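Local coordinates for Glucanase/chitosanase (Paenibacillus fukuinensis, PDB 4ZZ8), which probably hydrolyses O-glycosidic bonds in beta-glucans and chitosan, and is represented here by its F5/8 type C domain, which holds two linked glucosamine units, at residues Thr17-Thr22 / Ala40-Ala45; Ala70-Tyr75 / Tyr127-Trp132. All coordinates share one frame; numbering follows the deposited sequence.

Overall arrangement
Both contacts lie in one F5/8 type C domain, on the same side of its centre, with their own centres about 10 Å apart. Contact 1 joins the loops that follow strands 14-17 and 39-40; contact 2 sets the loop after strand 57-67 against the start of strand 130-137. The segments 40-45 and 127-132 run beside each other and probably share two backbone hydrogen bonds, S41 N to Y129 O (2.9 Å) and G44 N to Y127 O (3.0 Å). Glucosamine C sits where the contacts converge: contact 1 supplies its polar partners E21 and Y43, contact 2 adds the ring face of Y127 and the methyl of A70, which lies by O4, while E68 and R38 add further hydrogen bonds.

Contact 1 (Thr17-Thr22 / Ala40-Ala45); sequences TSSIET and ASAYGA. With GCS (2-amino-2-deoxy-beta-D-glucopyranose), chain C; GCS (2-amino-2-deoxy-beta-D-glucopyranose), chain B.
E21 and A40 meet at backbone and side chain alike. The amide N of E21 donates to A40 O over 2.8 Å. The same oxygen takes a CA-H contact from I20, so one carbonyl grips two successive residues. Beyond this anchor the glutamate reaches outward: CG stands anti to the backbone N (chi1 178°) and the chain stays extended, which carries the carboxylate past the methyl of A40, whose CB lies 3.6 Å from E21 OE2. A methyl suits this place because it lets the long side chain run by.

The two loops form part of the rim of a beta-sandwich of the F5/8 type C kind, and their outer end is a sugar-binding site. E21 OE1 accepts a hydrogen bond from N2 of glucosamine C at 2.9 Å. An acid is apt at E21, since the amino group, if protonated, would probably be drawn to it. E21 OE2 takes a bond from O3 of that sugar, modelled so short that its exact length is doubtful. A water donates to both E21 OE2 and S41 O, tying the carboxylate to the opposing backbone. Beside the carboxylate, Y43 presents a ring edge to E21, while its hydroxyl accepts from the same N2 at 2.9 Å and bonds O6 of glucosamine B at 2.7 Å; a tyrosine's length and terminal OH let one residue bond both sugars.

At the inner end S19 OG accepts from A42 N at 2.8 Å in a fairly straight bond (158°), a serine's short hydroxyl sufficing to reach that amide. S41 OG donates to A42 O and accepts from Y129 N, tying this loop to segment 127-132.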
loop_
_atom_site.group_PDB
_atom_site.type_symbol
_atom_site.label_atom_id
_atom_site.label_comp_id
_atom_site.label_asym_id
_atom_site.label_seq_id
_atom_site.Cartn_x
_atom_site.Cartn_y
_atom_site.Cartn_z
ATOM N N THR A 17 -8.286 4.257 -1.756
ATOM C CA THR A 17 -7.740 3.539 -2.927
ATOM C C THR A 17 -8.062 4.241 -4.209
ATOM O O THR A 17 -9.103 4.936 -4.306
ATOM C CB THR A 17 -8.228 2.054 -2.959
ATOM O OG1 THR A 17 -9.634 2.067 -3.038
ATOM C CG2 THR A 17 -7.789 1.329 -1.696
ATOM N N SER A 18 -7.270 3.989 -5.247
ATOM C CA SER A 18 -7.588 4.448 -6.576
ATOM C C SER A 18 -8.885 3.795 -7.114
ATOM O O SER A 18 -9.685 4.537 -7.740
ATOM C CB SER A 18 -6.485 4.188 -7.538
ATOM O OG SER A 18 -6.091 2.798 -7.480
ATOM N N SER A 19 -9.096 2.504 -6.823
ATOM C CA SER A 19 -10.255 1.808 -7.315
ATOM C C SER A 19 -10.384 0.531 -6.484
ATOM O O SER A 19 -9.449 0.178 -5.769
ATOM C CB SER A 19 -10.040 1.434 -8.788
ATOM O OG SER A 19 -8.946 0.549 -9.005
ATOM N N ILE A 20 -11.503 -0.146 -6.679
ATOM C CA ILE A 20 -11.734 -1.442 -6.081
ATOM C C ILE A 20 -12.369 -2.375 -7.098
ATOM O O ILE A 20 -13.081 -1.931 -7.964
ATOM C CB ILE A 20 -12.621 -1.349 -4.805
ATOM C CG1 ILE A 20 -14.032 -1.046 -5.129
ATOM C CG2 ILE A 20 -12.002 -0.362 -3.800
ATOM C CD1 ILE A 20 -14.971 -1.290 -3.977
ATOM N N GLU A 21 -12.067 -3.644 -7.017
ATOM C CA GLU A 21 -12.590 -4.591 -7.993
ATOM C C GLU A 21 -14.096 -4.778 -7.785
ATOM O O GLU A 21 -14.854 -4.794 -8.805
ATOM C CB GLU A 21 -11.849 -5.912 -7.843
ATOM C CG GLU A 21 -12.281 -7.038 -8.735
ATOM C CD GLU A 21 -11.680 -8.379 -8.359
ATOM O OE1 GLU A 21 -12.443 -9.383 -8.375
ATOM O OE2 GLU A 21 -10.464 -8.479 -8.193
ATOM N N THR A 22 -14.477 -5.030 -6.533
ATOM C CA THR A 22 -15.861 -5.286 -6.146
ATOM C C THR A 22 -16.034 -4.943 -4.708
ATOM O O THR A 22 -15.035 -4.855 -3.979
ATOM C CB THR A 22 -16.274 -6.791 -6.319
ATOM O OG1 THR A 22 -15.458 -7.607 -5.467
ATOM C CG2 THR A 22 -16.335 -7.290 -7.785
ATOM N N ALA A 40 -8.339 -5.282 -3.600
ATOM C CA ALA A 40 -8.030 -5.570 -5.036
ATOM C C ALA A 40 -8.536 -4.388 -5.809
ATOM O O ALA A 40 -9.669 -3.908 -5.599
ATOM C CB ALA A 40 -8.729 -6.830 -5.493
ATOM N N SER A 41 -7.726 -3.938 -6.765
ATOM C CA SER A 41 -8.077 -2.773 -7.608
ATOM C C SER A 41 -8.927 -3.190 -8.799
ATOM O O SER A 41 -9.160 -4.386 -9.046
ATOM C CB SER A 41 -6.799 -2.131 -8.139
ATOM O OG SER A 41 -6.167 -2.904 -9.187
ATOM N N ALA A 42 -9.411 -2.200 -9.556
ATOM C CA ALA A 42 -9.909 -2.483 -10.909
ATOM C C ALA A 42 -8.829 -3.049 -11.752
ATOM O O ALA A 42 -7.640 -2.851 -11.505
ATOM C CB ALA A 42 -10.484 -1.225 -11.538
ATOM N N TYR A 43 -9.272 -3.858 -12.749
ATOM C CA TYR A 43 -8.340 -4.419 -13.712
ATOM C C TYR A 43 -7.804 -3.371 -14.680
ATOM O O TYR A 43 -8.390 -2.349 -14.857
ATOM C CB TYR A 43 -9.022 -5.494 -14.490
ATOM C CG TYR A 43 -9.445 -6.727 -13.785
ATOM C CD1 TYR A 43 -9.240 -6.975 -12.447
ATOM C CD2 TYR A 43 -10.010 -7.749 -14.542
ATOM C CE1 TYR A 43 -9.628 -8.163 -11.874
ATOM C CE2 TYR A 43 -10.430 -8.904 -13.955
ATOM C CZ TYR A 43 -10.203 -9.124 -12.632
ATOM O OH TYR A 43 -10.568 -10.322 -12.062
ATOM N N GLY A 44 -6.662 -3.635 -15.240
ATOM C CA GLY A 44 -6.236 -2.879 -16.384
ATOM C C GLY A 44 -4.826 -2.291 -16.213
ATOM O O GLY A 44 -4.121 -2.447 -15.223
ATOM N N ALA A 45 -4.422 -1.526 -17.219
ATOM C CA ALA A 45 -3.045 -1.075 -17.322
ATOM C C ALA A 45 -2.759 0.263 -16.657
ATOM O O ALA A 45 -1.591 0.697 -16.696
ATOM C CB ALA A 45 -2.565 -1.029 -18.804
HETATM C C1 GCS C . -9.259 -12.943 -10.452
HETATM C C2 GCS C . -9.853 -12.258 -9.249
HETATM C C3 GCS C . -8.857 -11.177 -8.804
HETATM C C4 GCS C . -7.468 -11.781 -8.641
HETATM C C5 GCS C . -7.008 -12.553 -9.868
HETATM C C6 GCS C . -5.701 -13.264 -9.694
HETATM N N2 GCS C . -11.137 -11.680 -9.525
HETATM O O3 GCS C . -9.453 -10.603 -7.607
HETATM O O4 GCS C . -6.561 -10.752 -8.267
HETATM O O5 GCS C . -8.035 -13.506 -10.161
HETATM O O6 GCS C . -5.768 -14.279 -8.731
HETATM C C1 GCS B . -11.163 -16.761 -13.679
HETATM C C2 GCS B . -9.937 -17.091 -12.912
HETATM C C3 GCS B . -9.726 -16.142 -11.717
HETATM C C4 GCS B . -10.042 -14.704 -12.039
HETATM C C5 GCS B . -11.403 -14.699 -12.722
HETATM C C6 GCS B . -12.003 -13.331 -12.929
HETATM N N2 GCS B . -10.122 -18.476 -12.426
HETATM O O3 GCS B . -8.367 -16.177 -11.301
HETATM O O4 GCS B . -10.197 -14.035 -10.745
HETATM O O5 GCS B . -11.244 -15.377 -13.975
HETATM O O6 GCS B . -11.005 -12.568 -13.587
HETATM O O HOH W 1 -8.355 -6.941 -8.848
#

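Contact 2 (Ala70-Tyr75 / Tyr127-Trp132). With GCS (2-amino-2-deoxy-beta-D-glucopyranose), chain C.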
loop_
_atom_site.group_PDB
_atom_site.type_symbol
_atom_site.label_atom_id
_atom_site.label_comp_id
_atom_site.label_asym_id
_atom_site.label_seq_id
_atom_site.Cartn_x
_atom_site.Cartn_y
_atom_site.Cartn_z
ATOM N N ALA A 70 -2.179 -11.284 -8.086
ATOM C CA ALA A 70 -2.140 -10.090 -8.936
ATOM C C ALA A 70 -1.175 -9.130 -8.245
ATOM O O ALA A 70 -1.619 -8.180 -7.611
ATOM C CB ALA A 70 -3.468 -9.489 -9.092
ATOM N N TYR A 71 0.105 -9.361 -8.349
ATOM C CA TYR A 71 1.109 -8.519 -7.676
ATOM C C TYR A 71 1.692 -7.487 -8.649
ATOM O O TYR A 71 1.472 -7.527 -9.859
ATOM C CB TYR A 71 2.220 -9.367 -7.042
ATOM C CG TYR A 71 3.156 -10.108 -7.944
ATOM C CD1 TYR A 71 2.856 -11.385 -8.347
ATOM C CD2 TYR A 71 4.403 -9.565 -8.312
ATOM C CE1 TYR A 71 3.750 -12.119 -9.117
ATOM C CE2 TYR A 71 5.285 -10.275 -9.080
ATOM C CZ TYR A 71 4.943 -11.556 -9.458
ATOM O OH TYR A 71 5.838 -12.262 -10.219
ATOM N N ALA A 72 2.411 -6.523 -8.084
ATOM C CA ALA A 72 3.109 -5.502 -8.901
ATOM C C ALA A 72 4.561 -5.905 -9.023
ATOM O O ALA A 72 5.235 -6.125 -8.039
ATOM C CB ALA A 72 3.092 -4.147 -8.232
ATOM N N THR A 73 5.057 -5.965 -10.248
ATOM C CA THR A 73 6.501 -6.029 -10.491
ATOM C C THR A 73 7.184 -4.668 -10.323
ATOM O O THR A 73 8.378 -4.577 -9.998
ATOM C CB THR A 73 6.865 -6.607 -11.850
ATOM O OG1 THR A 73 6.391 -5.789 -12.916
ATOM C CG2 THR A 73 6.343 -8.026 -12.004
ATOM N N ALA A 74 6.436 -3.588 -10.560
ATOM C CA ALA A 74 6.984 -2.231 -10.363
ATOM C C ALA A 74 5.997 -1.469 -9.496
ATOM O O ALA A 74 4.795 -1.438 -9.774
ATOM C CB ALA A 74 7.181 -1.467 -11.659
ATOM N N TYR A 75 6.546 -0.877 -8.452
ATOM C CA TYR A 75 5.768 -0.043 -7.524
ATOM C C TYR A 75 6.713 0.801 -6.689
ATOM O O TYR A 75 7.907 0.544 -6.602
ATOM C CB TYR A 75 4.901 -0.882 -6.639
ATOM C CG TYR A 75 5.641 -1.796 -5.685
ATOM C CD1 TYR A 75 6.049 -1.322 -4.433
ATOM C CD2 TYR A 75 5.924 -3.099 -6.021
ATOM C CE1 TYR A 75 6.742 -2.103 -3.559
ATOM C CE2 TYR A 75 6.630 -3.907 -5.136
ATOM C CZ TYR A 75 7.051 -3.422 -3.898
ATOM O OH TYR A 75 7.727 -4.282 -3.002
ATOM N N TYR A 127 -4.605 -8.688 -14.640
ATOM C CA TYR A 127 -5.788 -8.366 -13.825
ATOM C C TYR A 127 -5.567 -6.952 -13.325
ATOM O O TYR A 127 -5.367 -6.067 -14.130
ATOM C CB TYR A 127 -5.996 -9.441 -12.740
ATOM C CG TYR A 127 -6.237 -10.837 -13.325
ATOM C CD1 TYR A 127 -7.373 -11.066 -14.054
ATOM C CD2 TYR A 127 -5.328 -11.866 -13.150
ATOM C CE1 TYR A 127 -7.615 -12.349 -14.670
ATOM C CE2 TYR A 127 -5.608 -13.168 -13.667
ATOM C CZ TYR A 127 -6.748 -13.362 -14.412
ATOM O OH TYR A 127 -7.055 -14.585 -15.014
ATOM N N GLY A 128 -5.575 -6.765 -12.013
ATOM C CA GLY A 128 -5.221 -5.476 -11.453
ATOM C C GLY A 128 -4.096 -5.695 -10.465
ATOM O O GLY A 128 -3.102 -6.420 -10.756
ATOM N N TYR A 129 -4.220 -5.087 -9.241
ATOM C CA TYR A 129 -3.258 -5.298 -8.176
ATOM C C TYR A 129 -4.026 -5.660 -6.941
ATOM O O TYR A 129 -5.139 -5.140 -6.731
ATOM C CB TYR A 129 -2.487 -4.013 -7.892
ATOM C CG TYR A 129 -1.739 -3.448 -9.066
ATOM C CD1 TYR A 129 -2.365 -2.587 -9.912
ATOM C CD2 TYR A 129 -0.413 -3.815 -9.332
ATOM C CE1 TYR A 129 -1.702 -2.018 -10.969
ATOM C CE2 TYR A 129 0.274 -3.278 -10.386
ATOM C CZ TYR A 129 -0.387 -2.366 -11.187
ATOM O OH TYR A 129 0.337 -1.795 -12.245
ATOM N N SER A 130 -3.472 -6.489 -6.088
ATOM C CA SER A 130 -4.207 -6.930 -4.870
ATOM C C SER A 130 -3.275 -7.297 -3.733
ATOM O O SER A 130 -2.253 -7.933 -3.977
ATOM C CB SER A 130 -5.101 -8.145 -5.229
ATOM O OG SER A 130 -5.877 -8.578 -4.135
ATOM N N LEU A 131 -3.564 -6.753 -2.553
ATOM C CA LEU A 131 -2.812 -6.949 -1.317
ATOM C C LEU A 131 -3.680 -7.589 -0.252
ATOM O O LEU A 131 -4.690 -7.013 0.114
ATOM C CB LEU A 131 -2.298 -5.595 -0.787
ATOM C CG LEU A 131 -1.162 -4.989 -1.619
ATOM C CD1 LEU A 131 -1.070 -3.495 -1.357
ATOM C CD2 LEU A 131 0.184 -5.617 -1.300
ATOM N N TRP A 132 -3.260 -8.721 0.287
ATOM C CA TRP A 132 -3.890 -9.273 1.460
ATOM C C TRP A 132 -3.628 -8.402 2.670
ATOM O O TRP A 132 -4.460 -8.190 3.496
ATOM C CB TRP A 132 -3.323 -10.657 1.745
ATOM C CG TRP A 132 -3.548 -11.761 0.703
ATOM C CD1 TRP A 132 -2.586 -12.289 -0.172
ATOM C CD2 TRP A 132 -4.774 -12.427 0.381
ATOM N NE1 TRP A 132 -3.147 -13.263 -0.974
ATOM C CE2 TRP A 132 -4.481 -13.349 -0.679
ATOM C CE3 TRP A 132 -6.073 -12.358 0.855
ATOM C CZ2 TRP A 132 -5.459 -14.212 -1.173
ATOM C CZ3 TRP A 132 -7.090 -13.162 0.285
ATOM C CH2 TRP A 132 -6.734 -14.078 -0.724
HETATM C C1 GCS C . -9.259 -12.943 -10.452
HETATM C C2 GCS C . -9.853 -12.258 -9.249
HETATM C C3 GCS C . -8.857 -11.177 -8.804
HETATM C C4 GCS C . -7.468 -11.781 -8.641
HETATM C C5 GCS C . -7.008 -12.553 -9.868
HETATM C C6 GCS C . -5.701 -13.264 -9.694
HETATM N N2 GCS C . -11.137 -11.680 -9.525
HETATM O O3 GCS C . -9.453 -10.603 -7.607
HETATM O O4 GCS C . -6.561 -10.752 -8.267
HETATM O O5 GCS C . -8.035 -13.506 -10.161
HETATM O O6 GCS C . -5.768 -14.279 -8.731
HETATM O O HOH W 2 -1.003 -8.044 -11.308
#
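A70 O receives the amide N of S130 at 2.9 Å, and the CA-H of Y129 approaches the same oxygen. This single backbone hydrogen bond fastens the loop to strand 130-137. The methyl of A70 points across at the other segment, with G128 O 3.5 Å from CB and the CB of Y127 a little farther off. On its sugar side the same CB lies 3.4 Å from O4 of glucosamine C, so a small residue fits between backbone and ligand. Y127 extends this side of the site: its CG is anti to the carbonyl carbon (chi1 -61°), and the ring takes C5 of the glucosamine over one face, 3.7 Å above the plane and displaced from the ring centre, with C6 near CD2. With an alanine here, the C5 and C6 side of the sugar would probably lose its aromatic backing and be held less firmly.

Y71 turns its side chain from the contact and packs on A124, but its carbonyl takes part: a water donates to Y71 O and, at 2.7 Å, to G128 O, bridging the two backbone oxygens. A72 then meets Y129, its CB 3.7 Å from CE2; a small methyl lets the backbone come close to the ring, A72 CA lying in plane at its edge. The broad tyrosine also packs on A120 and R123. Past it, a classic beta bulge sets T73 and A74 together opposite T122 of strand 115-123, and Y75 enters the next strand, its hydroxyl bonded to D104. Loops gathered at one end of a beta-sandwich, offering an aromatic ring to a sugar, are characteristic of carbohydrate-binding F5/8 type C domains.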